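Local coordinates for periplasmic binding protein (Thermotoga lettingae TMO, PDB 4RY8), which binds 5-methylthioribose in the cleft between its two lobes and probably hands the sugar to a membrane transporter, at residues 103-106 / 112-115; 31-36 / 76-81. All coordinates share one frame; numbering follows the deposited sequence. Where two conformers were deposited one is given.

Contact 1: residues 103-106 / 112-115; sequences DLVV and PEIE. With SR1 (5-S-methyl-5-thio-alpha-D-ribofuranose), chain G.
Glu113 reaches across from strand 113-115 to the loop 103-106, which leaves the end of strand 98-102 in the Rossmann-like parallel sheet of a periplasmic binding protein lobe. Its chain stands extended beyond CG (chi2 175°), which carries the carboxylate across the gap to the loop backbone, obliquely to the side chains of Val105 and Val106. Val106 N donates to Glu113 OE2 at 2.9 Å, coming from above the carboxylate plane, while Glu113 OE1 lies 3.6 Å from Val105 CA. Val106 O sits 3.0 Å from the same Glu113 OE2, two acceptors side by side; Lys277 NZ, paired with both, probably makes this tolerable. Glu113 OE1 also forms a salt bridge with Arg163 of the second subunit. With an alanine here, Val106 N is likely to lose its acceptor, and Lys277 and that arginine a carboxylate partner. At the other end the backbones meet directly: Asp103 N donates to Ile114 O over 3.1 Å, and a water bridges Leu104 N to that same carbonyl. Asp103 and Glu115 side chains cross at about a right angle, Asp103 OD1 resting against Glu115 CB, while the Glu115 carboxylate is taken by Asp118 N, Lys152 and Arg163 of the second subunit. The other carboxylate oxygen of Asp103 serves the sugar: SR1 O1 donates to Asp103 OD2 in a very short 2.5 Å hydrogen bond.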
# COMPACT_ATOMS: atom_id res chain seq x y z
N ASP C 103 -12.48 -13.10 -2.64
CA ASP C 103 -11.25 -13.83 -2.32
C ASP C 103 -10.97 -14.97 -3.26
O ASP C 103 -10.44 -16.01 -2.85
CB ASP C 103 -11.22 -14.32 -0.87
CG ASP C 103 -10.80 -13.23 0.13
OD1 ASP C 103 -10.37 -12.15 -0.28
OD2 ASP C 103 -10.86 -13.51 1.35
N LEU C 104 -11.28 -14.78 -4.55
CA LEU C 104 -10.82 -15.76 -5.59
C LEU C 104 -10.57 -15.00 -6.87
O LEU C 104 -11.48 -14.32 -7.38
CB LEU C 104 -11.93 -16.78 -5.85
CG LEU C 104 -11.64 -17.82 -6.97
CD1 LEU C 104 -10.54 -18.67 -6.43
CD2 LEU C 104 -12.86 -18.63 -7.29
N VAL C 105 -9.38 -15.19 -7.43
CA VAL C 105 -8.95 -14.48 -8.61
C VAL C 105 -9.46 -15.23 -9.85
O VAL C 105 -9.16 -16.39 -10.01
CB VAL C 105 -7.41 -14.40 -8.64
CG1 VAL C 105 -6.91 -13.88 -9.99
CG2 VAL C 105 -6.92 -13.57 -7.48
N VAL C 106 -10.24 -14.59 -10.70
CA VAL C 106 -10.69 -15.29 -11.94
C VAL C 106 -10.43 -14.50 -13.22
O VAL C 106 -10.80 -13.32 -13.35
CB VAL C 106 -12.18 -15.77 -11.82
CG1 VAL C 106 -12.99 -14.78 -11.04
CG2 VAL C 106 -12.83 -16.02 -13.18
N PRO C 112 -16.86 -9.92 -11.43
CA PRO C 112 -16.23 -9.05 -10.50
C PRO C 112 -15.61 -9.80 -9.37
O PRO C 112 -16.14 -10.84 -8.92
CB PRO C 112 -17.37 -8.15 -9.99
CG PRO C 112 -18.54 -8.43 -10.85
CD PRO C 112 -18.32 -9.75 -11.49
N GLU C 113 -14.47 -9.28 -8.92
CA GLU C 113 -13.75 -9.79 -7.80
C GLU C 113 -13.76 -8.78 -6.63
O GLU C 113 -13.21 -7.68 -6.73
CB GLU C 113 -12.32 -10.09 -8.20
CG GLU C 113 -12.16 -11.15 -9.26
CD GLU C 113 -10.70 -11.29 -9.68
OE1 GLU C 113 -9.79 -10.99 -8.86
OE2 GLU C 113 -10.44 -11.71 -10.84
N ILE C 114 -14.39 -9.19 -5.54
CA ILE C 114 -14.37 -8.46 -4.25
C ILE C 114 -13.16 -8.90 -3.43
O ILE C 114 -12.90 -10.10 -3.27
CB ILE C 114 -15.68 -8.68 -3.45
CG1 ILE C 114 -16.89 -8.25 -4.30
CG2 ILE C 114 -15.64 -7.88 -2.16
CD1 ILE C 114 -18.25 -8.61 -3.74
N GLU C 115 -12.38 -7.96 -2.94
CA GLU C 115 -11.42 -8.27 -1.90
C GLU C 115 -11.18 -7.09 -1.01
O GLU C 115 -11.68 -5.99 -1.28
CB GLU C 115 -10.08 -8.68 -2.51
CG GLU C 115 -9.53 -7.68 -3.50
CD GLU C 115 -8.04 -7.85 -3.68
OE1 GLU C 115 -7.62 -8.49 -4.67
OE2 GLU C 115 -7.31 -7.36 -2.80
CS SR1 G . -8.33 -18.83 5.43
S SR1 G . -8.34 -17.32 4.50
C5 SR1 G . -8.66 -16.26 5.93
C4 SR1 G . -8.75 -14.79 5.52
O4 SR1 G . -9.76 -14.71 4.57
C1 SR1 G . -10.59 -13.55 4.78
O1 SR1 G . -10.43 -12.72 3.67
C2 SR1 G . -10.14 -12.83 6.04
O2 SR1 G . -9.56 -11.50 5.89
C3 SR1 G . -9.15 -13.81 6.62
O3 SR1 G . -8.01 -13.14 7.13
O HOH W 1 -12.43 -12.03 -5.39

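Contact 2: residues 31-36 / 76-81; sequences ERYLAG and IIDHGR. With SR1 (5-S-methyl-5-thio-alpha-D-ribofuranose), chain G.
Tyr33 and Asp78 approach from opposite directions, one from helix 28-44 and the other from the end of strand 74-78, and nearly all of this small interface lies where they meet. Tyr33 CG is anti to the backbone N (chi1 172°), which sends the ring away from the helix and toward the strand. Its hydroxyl end lands against a single carboxylate oxygen: Tyr33 OH is 2.8 Å from Asp78 OD2, and the same oxygen is 2.9 Å from Tyr33 CZ, a tight approach. OD2 comes at the ring obliquely, with the ring and carboxylate planes 77° apart. Beside this pair, Ile76 CG2 stands 4.2 Å from Tyr33 OH, a looser flank. Phe102 meets the Tyr33 ring, and Val258 and Ala262 of helix 255-270 also pack on it, so this part is buried. Here the helix following the first strand of the lobe, in the Rossmann-like topology of periplasmic binding proteins, faces the carboxy-terminal end of a neighbouring parallel strand, the edge where the ligand cleft opens. Asp78 turns its other oxygen to His79: His79 ND1 donates to Asp78 OD1 at 2.6 Å, with the acceptor 22° out of the imidazole plane. That bond should limit rotation of the ring and leaves NE2 turned to the sugar, where His79 NE2 donates to SR1 O4 at 3.0 Å in a nearly straight bond within the ring plane. His79 CD2 lies 3.7 Å from SR1 S, while Phe30 meets the imidazole at a steep angle. Along the same helix turn the contact is loose: Glu31 and Arg32 are solvent-exposed and do not meet segment 76-81, and Arg32 is deposited in two conformers.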
# COMPACT_ATOMS: atom_id res chain seq x y z
N GLU C 31 -18.20 -15.53 10.36
CA GLU C 31 -19.59 -15.53 10.86
C GLU C 31 -20.22 -14.17 10.64
O GLU C 31 -21.40 -14.06 10.36
CB GLU C 31 -19.64 -15.91 12.34
CG GLU C 31 -19.07 -17.30 12.66
CD GLU C 31 -18.77 -17.51 14.15
OE1 GLU C 31 -19.27 -16.76 14.99
OE2 GLU C 31 -18.03 -18.46 14.47
N ARG C 32 -19.42 -13.14 10.76
CA ARG C 32 -19.92 -11.77 10.64
C ARG C 32 -20.22 -11.44 9.18
O ARG C 32 -21.19 -10.75 8.87
CB ARG C 32 -18.94 -10.79 11.27
CG ARG C 32 -18.93 -10.86 12.80
CD ARG C 32 -20.19 -10.22 13.40
NE ARG C 32 -21.27 -11.18 13.60
CZ ARG C 32 -22.56 -10.86 13.65
NH1 ARG C 32 -23.46 -11.82 13.83
NH2 ARG C 32 -22.95 -9.60 13.51
N TYR C 33 -19.41 -11.95 8.29
CA TYR C 33 -19.62 -11.79 6.83
C TYR C 33 -20.94 -12.42 6.46
O TYR C 33 -21.77 -11.80 5.76
CB TYR C 33 -18.48 -12.49 6.13
CG TYR C 33 -18.56 -12.64 4.63
CD1 TYR C 33 -19.46 -13.50 4.03
CD2 TYR C 33 -17.70 -11.91 3.80
CE1 TYR C 33 -19.49 -13.66 2.65
CE2 TYR C 33 -17.75 -12.05 2.42
CZ TYR C 33 -18.65 -12.93 1.85
OH TYR C 33 -18.68 -13.09 0.46
N LEU C 34 -21.15 -13.65 6.95
CA LEU C 34 -22.41 -14.37 6.75
C LEU C 34 -23.61 -13.60 7.31
O LEU C 34 -24.61 -13.45 6.61
CB LEU C 34 -22.34 -15.79 7.32
CG LEU C 34 -23.59 -16.64 7.07
CD1 LEU C 34 -23.67 -16.93 5.58
CD2 LEU C 34 -23.60 -17.91 7.91
N ALA C 35 -23.50 -13.08 8.53
CA ALA C 35 -24.57 -12.26 9.07
C ALA C 35 -24.86 -11.07 8.14
O ALA C 35 -26.03 -10.80 7.85
CB ALA C 35 -24.25 -11.76 10.47
N GLY C 36 -23.82 -10.37 7.69
CA GLY C 36 -23.94 -9.28 6.75
C GLY C 36 -24.65 -9.65 5.45
O GLY C 36 -25.53 -8.95 5.00
N ILE C 76 -22.28 -16.47 -5.61
CA ILE C 76 -21.11 -15.91 -5.00
C ILE C 76 -20.14 -17.06 -4.64
O ILE C 76 -20.48 -17.97 -3.88
CB ILE C 76 -21.44 -15.11 -3.74
CG1 ILE C 76 -22.53 -14.08 -4.08
CG2 ILE C 76 -20.21 -14.41 -3.19
CD1 ILE C 76 -23.35 -13.66 -2.89
N ILE C 77 -18.96 -17.01 -5.21
CA ILE C 77 -17.89 -17.89 -4.82
C ILE C 77 -16.92 -17.23 -3.83
O ILE C 77 -16.19 -16.27 -4.14
CB ILE C 77 -17.18 -18.46 -6.03
CG1 ILE C 77 -18.23 -19.13 -6.92
CG2 ILE C 77 -16.15 -19.47 -5.56
CD1 ILE C 77 -17.66 -19.76 -8.14
N ASP C 78 -16.91 -17.79 -2.63
CA ASP C 78 -16.17 -17.30 -1.52
C ASP C 78 -14.96 -18.19 -1.21
O ASP C 78 -15.15 -19.30 -0.73
CB ASP C 78 -17.12 -17.30 -0.35
CG ASP C 78 -16.67 -16.44 0.75
OD1 ASP C 78 -15.54 -16.69 1.18
OD2 ASP C 78 -17.44 -15.52 1.14
N HIS C 79 -13.76 -17.66 -1.41
CA HIS C 79 -12.52 -18.39 -1.33
C HIS C 79 -12.50 -19.50 -2.39
O HIS C 79 -13.13 -19.36 -3.45
CB HIS C 79 -12.24 -18.88 0.08
CG HIS C 79 -12.01 -17.79 1.06
ND1 HIS C 79 -12.93 -16.80 1.27
CD2 HIS C 79 -10.96 -17.51 1.87
CE1 HIS C 79 -12.47 -15.95 2.17
NE2 HIS C 79 -11.28 -16.35 2.56
N GLY C 80 -11.79 -20.59 -2.11
CA GLY C 80 -11.64 -21.68 -3.05
C GLY C 80 -10.37 -21.46 -3.81
O GLY C 80 -9.70 -20.49 -3.60
N ARG C 81 -10.03 -22.34 -4.76
CA ARG C 81 -8.86 -22.13 -5.60
C ARG C 81 -9.24 -22.20 -7.06
O ARG C 81 -10.22 -22.85 -7.39
CB ARG C 81 -7.79 -23.13 -5.25
CG ARG C 81 -7.24 -22.81 -3.88
CD ARG C 81 -6.19 -23.80 -3.47
NE ARG C 81 -6.76 -24.95 -2.82
CZ ARG C 81 -7.05 -26.12 -3.39
NH1 ARG C 81 -7.54 -27.09 -2.64
NH2 ARG C 81 -6.83 -26.33 -4.68
CS SR1 G . -8.33 -18.83 5.43
S SR1 G . -8.34 -17.32 4.50
C5 SR1 G . -8.66 -16.26 5.93
C4 SR1 G . -8.75 -14.79 5.52
O4 SR1 G . -9.76 -14.71 4.57
C1 SR1 G . -10.59 -13.55 4.78
O1 SR1 G . -10.43 -12.72 3.67
C2 SR1 G . -10.14 -12.83 6.04
O2 SR1 G . -9.56 -11.50 5.89
C3 SR1 G . -9.15 -13.81 6.62
O3 SR1 G . -8.01 -13.14 7.13

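In the fold
Contact 2 closes in the chain before contact 1 opens, and both reach the same parallel sheet, their centres about 12 Å apart. They join through the loops that follow strands 74-78 and 98-102: Asp103 OD2 lies 3.0 Å from His79 CE1, and Leu104 CB packs 3.7 Å from His79 O. Leu104 CD2 also reaches Ile77 CG2 at 3.8 Å. The two contacts therefore present neighbouring groups to adjacent oxygens of the sugar, O1 and O4, contact 1 an acceptor for the anomeric hydroxyl and contact 2 a donor to the ring oxygen. Gln116, Arg153 and Asp231 also hydrogen-bond the ligand.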